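PDB 3PQA: lactaldehyde dehydrogenase from Methanocaldococcus jannaschii, which oxidises lactaldehyde to lactate with NAD as the preferred electron acceptor, a step in the biosynthesis of coenzyme F420. Local coordinates for residues G85-I88 and K89-R92; F295-K298 and A299-L302; A323-V326 and E327-E331. All coordinates share one frame; numbering follows the deposited sequence.

How the interactions relate
All three interactions are one-turn contacts within a single helix or at its end, and none touches another; their centres lie about 20 to 24 Å apart. Interaction 1, at the start of helix 88-111, is the most buried, with four of its seven touching residues enclosed, and its Lys86 and Arg92 are paired with acids beyond the segments. Interactions 2 and 3 belong to successive helices, 288-300 and 320-335, each resting valines or alanine on the sheet, with mixed residues toward solvent. Interaction 2 frays at a helix C-terminus, with loose side-chain contacts, whereas interaction 3 is mid-helix, with four regular backbone bonds, a water bridge and an indole-valine contact.

Interaction 1. Residues G85-I88 and K89-R92; sequences GKPI and KQAR
Arg92 lays its guanidinium over Ile88, one helical turn earlier. CB and CG pass the carbonyl of Ile88, CG coming to 3.3 Å from Ile88 O; CD runs on to NE, and beyond it CZ and NH2 sit against Ile88 CG1, the latter at 3.5 Å. The methylene lies 3.4 Å above the guanidinium plane, shifted toward its rim, so the contact is made through a face and the N-H groups can point elsewhere: NE to Glu74 and NH2 to Glu310, both salt bridges. Ile88 offers CG1 because that branch stands anti to its backbone N (chi1 -172°). With an alanine at Arg92, Glu74 and Glu310 would probably each lose a cationic mate and Ile88 CG1 its flat cover.

Pro87 is the N-cap residue, and its carbonyl accepts Ala91 N at 2.9 Å. Its ring CG lies 3.7 Å from Gln90 NE2, the two side chains running alongside one another. Lys86 crosses Gln90 at about a right angle, CG to CB 3.9 Å. A water joins their ends, bonded to Gln90 OE1 at 3.0 Å but only weakly to Lys86 NZ, whose main partner is Glu94 (salt bridge), with Asn141 O as well; Gln90 OE1 also accepts Tyr270 N. The helix start thus combines apolar stem packing with charges paired outside the turn, likely to stabilise the buried Lys86 ammonium and the partly exposed Arg92 guanidinium.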
loop_
_atom_site.group_PDB
_atom_site.type_symbol
_atom_site.label_atom_id
_atom_site.label_comp_id
_atom_site.label_asym_id
_atom_site.label_seq_id
_atom_site.Cartn_x
_atom_site.Cartn_y
_atom_site.Cartn_z
ATOM N N GLY B 85 -24.712 32.880 -1.934
ATOM C CA GLY B 85 -25.108 33.280 -3.291
ATOM C C GLY B 85 -24.981 32.175 -4.322
ATOM O O GLY B 85 -24.858 32.444 -5.513
ATOM N N LYS B 86 -25.018 30.925 -3.863
ATOM C CA LYS B 86 -24.751 29.779 -4.726
ATOM C C LYS B 86 -26.024 29.302 -5.398
ATOM O O LYS B 86 -26.980 28.953 -4.718
ATOM C CB LYS B 86 -24.126 28.640 -3.905
ATOM C CG LYS B 86 -23.806 27.399 -4.746
ATOM C CD LYS B 86 -22.952 26.399 -3.960
ATOM C CE LYS B 86 -21.597 27.002 -3.649
ATOM N NZ LYS B 86 -20.548 25.971 -3.414
ATOM N N PRO B 87 -26.057 29.290 -6.746
ATOM C CA PRO B 87 -27.249 28.776 -7.424
ATOM C C PRO B 87 -27.723 27.464 -6.810
ATOM O O PRO B 87 -26.897 26.578 -6.492
ATOM C CB PRO B 87 -26.767 28.592 -8.857
ATOM C CG PRO B 87 -25.800 29.729 -9.015
ATOM C CD PRO B 87 -25.036 29.721 -7.718
ATOM N N ILE B 88 -29.037 27.371 -6.608
ATOM C CA ILE B 88 -29.638 26.261 -5.851
ATOM C C ILE B 88 -29.262 24.872 -6.382
ATOM O O ILE B 88 -28.966 23.973 -5.595
ATOM C CB ILE B 88 -31.189 26.437 -5.660
ATOM C CG1 ILE B 88 -31.755 25.384 -4.698
ATOM C CG2 ILE B 88 -31.923 26.412 -7.002
ATOM C CD1 ILE B 88 -31.406 25.606 -3.229
ATOM N N LYS B 89 -29.217 24.713 -7.707
ATOM C CA LYS B 89 -28.768 23.438 -8.296
ATOM C C LYS B 89 -27.333 23.051 -7.888
ATOM O O LYS B 89 -27.053 21.883 -7.602
ATOM C CB LYS B 89 -28.919 23.466 -9.817
ATOM C CG LYS B 89 -30.381 23.417 -10.289
ATOM C CD LYS B 89 -30.499 23.314 -11.813
ATOM C CE LYS B 89 -29.883 24.532 -12.504
ATOM N NZ LYS B 89 -30.401 24.716 -13.892
ATOM N N GLN B 90 -26.436 24.035 -7.855
ATOM C CA GLN B 90 -25.056 23.833 -7.401
ATOM C C GLN B 90 -24.965 23.628 -5.891
ATOM O O GLN B 90 -24.106 22.877 -5.405
ATOM C CB GLN B 90 -24.179 25.005 -7.826
ATOM C CG GLN B 90 -24.004 25.131 -9.338
ATOM C CD GLN B 90 -23.293 26.405 -9.711
ATOM O OE1 GLN B 90 -22.275 26.766 -9.106
ATOM N NE2 GLN B 90 -23.826 27.109 -10.712
ATOM N N ALA B 91 -25.848 24.294 -5.148
ATOM C CA ALA B 91 -25.926 24.113 -3.701
ATOM C C ALA B 91 -26.261 22.665 -3.344
ATOM O O ALA B 91 -25.671 22.097 -2.417
ATOM C CB ALA B 91 -26.932 25.069 -3.099
ATOM N N ARG B 92 -27.192 22.071 -4.089
ATOM C CA ARG B 92 -27.615 20.684 -3.843
ATOM C C ARG B 92 -26.461 19.711 -4.039
ATOM O O ARG B 92 -26.266 18.793 -3.229
ATOM C CB ARG B 92 -28.803 20.280 -4.734
ATOM C CG ARG B 92 -30.069 21.055 -4.430
ATOM C CD ARG B 92 -31.288 20.561 -5.200
ATOM N NE ARG B 92 -32.442 21.386 -4.838
ATOM C CZ ARG B 92 -33.094 22.197 -5.671
ATOM N NH1 ARG B 92 -32.760 22.280 -6.951
ATOM N NH2 ARG B 92 -34.112 22.916 -5.215
HETATM O O HOH W 1 -20.801 25.590 -6.806
#

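Interaction 2. Residues F295-K298 and A299-L302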
loop_
_atom_site.group_PDB
_atom_site.type_symbol
_atom_site.label_atom_id
_atom_site.label_comp_id
_atom_site.label_asym_id
_atom_site.label_seq_id
_atom_site.Cartn_x
_atom_site.Cartn_y
_atom_site.Cartn_z
ATOM N N PHE B 295 -17.201 29.599 -27.767
ATOM C CA PHE B 295 -17.147 29.823 -26.324
ATOM C C PHE B 295 -17.984 31.037 -25.896
ATOM O O PHE B 295 -18.776 30.948 -24.968
ATOM C CB PHE B 295 -15.687 29.958 -25.893
ATOM C CG PHE B 295 -15.486 30.060 -24.402
ATOM C CD1 PHE B 295 -15.723 28.965 -23.570
ATOM C CD2 PHE B 295 -15.029 31.244 -23.847
ATOM C CE1 PHE B 295 -15.515 29.065 -22.194
ATOM C CE2 PHE B 295 -14.811 31.362 -22.479
ATOM C CZ PHE B 295 -15.060 30.270 -21.646
ATOM N N VAL B 296 -17.826 32.155 -26.602
ATOM C CA VAL B 296 -18.642 33.349 -26.345
ATOM C C VAL B 296 -20.142 33.046 -26.524
ATOM O O VAL B 296 -20.960 33.409 -25.677
ATOM C CB VAL B 296 -18.196 34.529 -27.246
ATOM C CG1 VAL B 296 -19.202 35.670 -27.195
ATOM C CG2 VAL B 296 -16.800 35.021 -26.843
ATOM N N ASN B 297 -20.488 32.342 -27.604
ATOM C CA ASN B 297 -21.890 32.006 -27.899
ATOM C C ASN B 297 -22.581 31.195 -26.809
ATOM O O ASN B 297 -23.749 31.429 -26.512
ATOM C CB ASN B 297 -22.024 31.290 -29.248
ATOM C CG ASN B 297 -21.942 32.240 -30.417
ATOM O OD1 ASN B 297 -21.893 33.457 -30.236
ATOM N ND2 ASN B 297 -21.921 31.691 -31.628
ATOM N N LYS B 298 -21.851 30.248 -26.218
ATOM C CA LYS B 298 -22.379 29.428 -25.136
ATOM C C LYS B 298 -22.448 30.231 -23.839
ATOM O O LYS B 298 -23.365 30.048 -23.040
ATOM C CB LYS B 298 -21.545 28.149 -24.955
ATOM C CG LYS B 298 -21.534 27.182 -26.163
ATOM C CD LYS B 298 -22.839 26.405 -26.348
ATOM C CE LYS B 298 -22.561 25.038 -26.989
ATOM N NZ LYS B 298 -23.633 24.026 -26.699
ATOM N N ALA B 299 -21.493 31.133 -23.639
ATOM C CA ALA B 299 -21.473 31.968 -22.438
ATOM C C ALA B 299 -22.593 33.011 -22.442
ATOM O O ALA B 299 -23.103 33.382 -21.382
ATOM C CB ALA B 299 -20.124 32.648 -22.283
ATOM N N LYS B 300 -22.941 33.482 -23.639
ATOM C CA LYS B 300 -24.045 34.433 -23.872
ATOM C C LYS B 300 -25.404 34.023 -23.333
ATOM O O LYS B 300 -26.202 34.874 -22.940
ATOM C CB LYS B 300 -24.234 34.651 -25.377
ATOM C CG LYS B 300 -23.419 35.742 -25.956
ATOM C CD LYS B 300 -23.862 35.988 -27.393
ATOM C CE LYS B 300 -22.996 37.042 -28.055
ATOM N NZ LYS B 300 -23.321 37.154 -29.501
ATOM N N VAL B 301 -25.681 32.725 -23.364
ATOM C CA VAL B 301 -27.015 32.221 -23.061
ATOM C C VAL B 301 -27.162 31.771 -21.604
ATOM O O VAL B 301 -28.209 31.269 -21.216
ATOM C CB VAL B 301 -27.451 31.099 -24.054
ATOM C CG1 VAL B 301 -27.430 31.621 -25.489
ATOM C CG2 VAL B 301 -26.576 29.860 -23.907
ATOM N N LEU B 302 -26.109 31.963 -20.805
ATOM C CA LEU B 302 -26.176 31.653 -19.375
ATOM C C LEU B 302 -27.174 32.561 -18.664
ATOM O O LEU B 302 -27.282 33.746 -18.978
ATOM C CB LEU B 302 -24.796 31.749 -18.717
ATOM C CG LEU B 302 -23.677 30.809 -19.192
ATOM C CD1 LEU B 302 -22.344 31.250 -18.578
ATOM C CD2 LEU B 302 -23.963 29.333 -18.866
#
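Two i to i+4 backbone bonds carry the last turn of helix 288-300, Ala299 N to Phe295 O at 3.0 Å and Lys300 N to Val296 O at 2.8 Å, the latter with a C=O...N angle of 164°; the turn then opens, since Leu302 N reaches Ala299 O only weakly, at 3.4 Å. Lys300 extends beyond CG, its CE passing Val296 CG1 obliquely at 4.1 Å. It also runs alongside Asn297, with NZ 4.0 Å from Asn297 OD1, a distance too long for direct bonding. At Val301, the CG2 methyl stands between backbone N and carbonyl carbon, with CG1 at chi1 -58°, and this torsion brings CG2 to 3.3 Å from Lys298 O.

Other contacts hold the helix to the protein. Phe295 meets Phe291 and touches Ile264 of helix 256-268, while Val296 and Ala299 rest on Ile355 of strand 350-357. The pattern is that of an amphipathic helix packed on a beta-sheet: Phe295, Val296 and Ala299 face strand and neighbouring helix, while Asn297, Lys298, Lys300 and Val301 are exposed, Lys298 also leaning on helix 256-268, in an alpha/beta layer of the aldehyde dehydrogenase fold.

Interaction 3. Residues A323-V326 and E327-E331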
loop_
_atom_site.group_PDB
_atom_site.type_symbol
_atom_site.label_atom_id
_atom_site.label_comp_id
_atom_site.label_asym_id
_atom_site.label_seq_id
_atom_site.Cartn_x
_atom_site.Cartn_y
_atom_site.Cartn_z
ATOM N N ALA B 323 -16.691 42.618 -6.179
ATOM C CA ALA B 323 -17.185 42.917 -7.523
ATOM C C ALA B 323 -16.594 44.225 -8.073
ATOM O O ALA B 323 -16.238 44.302 -9.248
ATOM C CB ALA B 323 -18.703 42.971 -7.518
ATOM N N GLU B 324 -16.478 45.234 -7.209
ATOM C CA GLU B 324 -15.916 46.534 -7.587
ATOM C C GLU B 324 -14.439 46.394 -7.917
ATOM O O GLU B 324 -13.951 46.969 -8.884
ATOM C CB GLU B 324 -16.118 47.567 -6.466
ATOM C CG GLU B 324 -17.580 47.948 -6.240
ATOM C CD GLU B 324 -17.813 48.816 -4.999
ATOM O OE1 GLU B 324 -17.018 48.741 -4.032
ATOM O OE2 GLU B 324 -18.816 49.566 -4.994
ATOM N N TRP B 325 -13.727 45.619 -7.104
ATOM C CA TRP B 325 -12.336 45.331 -7.369
ATOM C C TRP B 325 -12.185 44.617 -8.723
ATOM O O TRP B 325 -11.327 44.985 -9.520
ATOM C CB TRP B 325 -11.730 44.510 -6.234
ATOM C CG TRP B 325 -10.325 44.089 -6.489
ATOM C CD1 TRP B 325 -9.193 44.836 -6.312
ATOM C CD2 TRP B 325 -9.892 42.809 -6.978
ATOM N NE1 TRP B 325 -8.082 44.098 -6.657
ATOM C CE2 TRP B 325 -8.482 42.850 -7.066
ATOM C CE3 TRP B 325 -10.558 41.632 -7.339
ATOM C CZ2 TRP B 325 -7.724 41.755 -7.513
ATOM C CZ3 TRP B 325 -9.802 40.539 -7.780
ATOM C CH2 TRP B 325 -8.401 40.612 -7.859
ATOM N N VAL B 326 -13.031 43.618 -8.979
ATOM C CA VAL B 326 -12.979 42.853 -10.239
ATOM C C VAL B 326 -13.190 43.777 -11.444
ATOM O O VAL B 326 -12.509 43.653 -12.462
ATOM C CB VAL B 326 -14.009 41.696 -10.262
ATOM C CG1 VAL B 326 -14.069 41.040 -11.643
ATOM C CG2 VAL B 326 -13.648 40.639 -9.223
ATOM N N GLU B 327 -14.141 44.697 -11.294
ATOM C CA GLU B 327 -14.436 45.719 -12.291
ATOM C C GLU B 327 -13.186 46.519 -12.648
ATOM O O GLU B 327 -12.915 46.759 -13.824
ATOM C CB GLU B 327 -15.520 46.643 -11.741
ATOM C CG GLU B 327 -16.017 47.728 -12.678
ATOM C CD GLU B 327 -17.254 48.412 -12.116
ATOM O OE1 GLU B 327 -17.190 48.985 -11.002
ATOM O OE2 GLU B 327 -18.300 48.363 -12.786
ATOM N N LYS B 328 -12.431 46.916 -11.624
ATOM C CA LYS B 328 -11.195 47.678 -11.793
ATOM C C LYS B 328 -10.110 46.882 -12.507
ATOM O O LYS B 328 -9.355 47.434 -13.307
ATOM C CB LYS B 328 -10.672 48.167 -10.444
ATOM C CG LYS B 328 -11.428 49.345 -9.888
ATOM C CD LYS B 328 -11.147 49.515 -8.411
ATOM C CE LYS B 328 -12.000 50.620 -7.831
ATOM N NZ LYS B 328 -12.061 50.519 -6.355
ATOM N N VAL B 329 -10.035 45.587 -12.204
ATOM C CA VAL B 329 -9.060 44.708 -12.828
ATOM C C VAL B 329 -9.399 44.533 -14.308
ATOM O O VAL B 329 -8.513 44.558 -15.163
ATOM C CB VAL B 329 -8.989 43.335 -12.109
ATOM C CG1 VAL B 329 -8.030 42.405 -12.815
ATOM C CG2 VAL B 329 -8.559 43.516 -10.648
ATOM N N VAL B 330 -10.679 44.367 -14.614
ATOM C CA VAL B 330 -11.101 44.271 -16.015
ATOM C C VAL B 330 -10.744 45.563 -16.773
ATOM O O VAL B 330 -10.160 45.511 -17.852
ATOM C CB VAL B 330 -12.597 43.887 -16.150
ATOM C CG1 VAL B 330 -13.049 43.918 -17.610
ATOM C CG2 VAL B 330 -12.830 42.501 -15.564
ATOM N N GLU B 331 -11.050 46.709 -16.170
ATOM C CA GLU B 331 -10.669 48.010 -16.735
ATOM C C GLU B 331 -9.174 48.105 -17.042
ATOM O O GLU B 331 -8.789 48.544 -18.126
ATOM C CB GLU B 331 -11.082 49.138 -15.791
ATOM C CG GLU B 331 -12.563 49.451 -15.841
ATOM C CD GLU B 331 -12.969 50.562 -14.884
ATOM O OE1 GLU B 331 -12.108 51.407 -14.523
ATOM O OE2 GLU B 331 -14.160 50.598 -14.511
HETATM O O HOH W 2 -14.908 49.393 -9.739
#
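Glu324 O is gripped by two donors: Lys328 N, one turn on, at 3.1 Å, and a water at 2.7 Å. The same water donates to Glu327 OE1 at 2.6 Å, bridging the backbone of one residue to the carboxylate of another three positions along. Glu327 OE1 also takes part in a salt bridge with Arg346, so this oxygen has two partners. The Glu327 side chain reaches the water by setting CG anti to the backbone N (chi1 -177°) and running extended beyond.

Three further i to i+4 bonds complete the regular backbone: Glu327 N to Ala323 O, Val329 N to Trp325 O, and Val330 N to Val326 O at 2.9 Å, the last with an N-H...O angle of 163°. On another flank Val329 places its CG2 methyl over a face of the Trp325 indole, 3.8 Å from the six-membered-ring centroid and 16° off the normal, a CH-pi contact. CE2 is the nearest ring atom, at 3.6 Å. Beyond this pair, the indole meets the ring of His322 and touches Thr367, while Val329 packs on Leu364; the Trp325 side chain lies about 9 Å from that of Lys224, a probable NAD-binding residue. Val326 and Val330 are more loosely paired, CG1 to CG2 4.4 Å, and both rest on Val373 of strand 373-379.

The turn therefore sorts its chemistry by flank. Val326 and Val330 seat the helix on strand 373-379, the methyl-indole contact probably limits how Trp325 can turn, and the water and Arg346 probably steady the Glu327 carboxylate in its charged form.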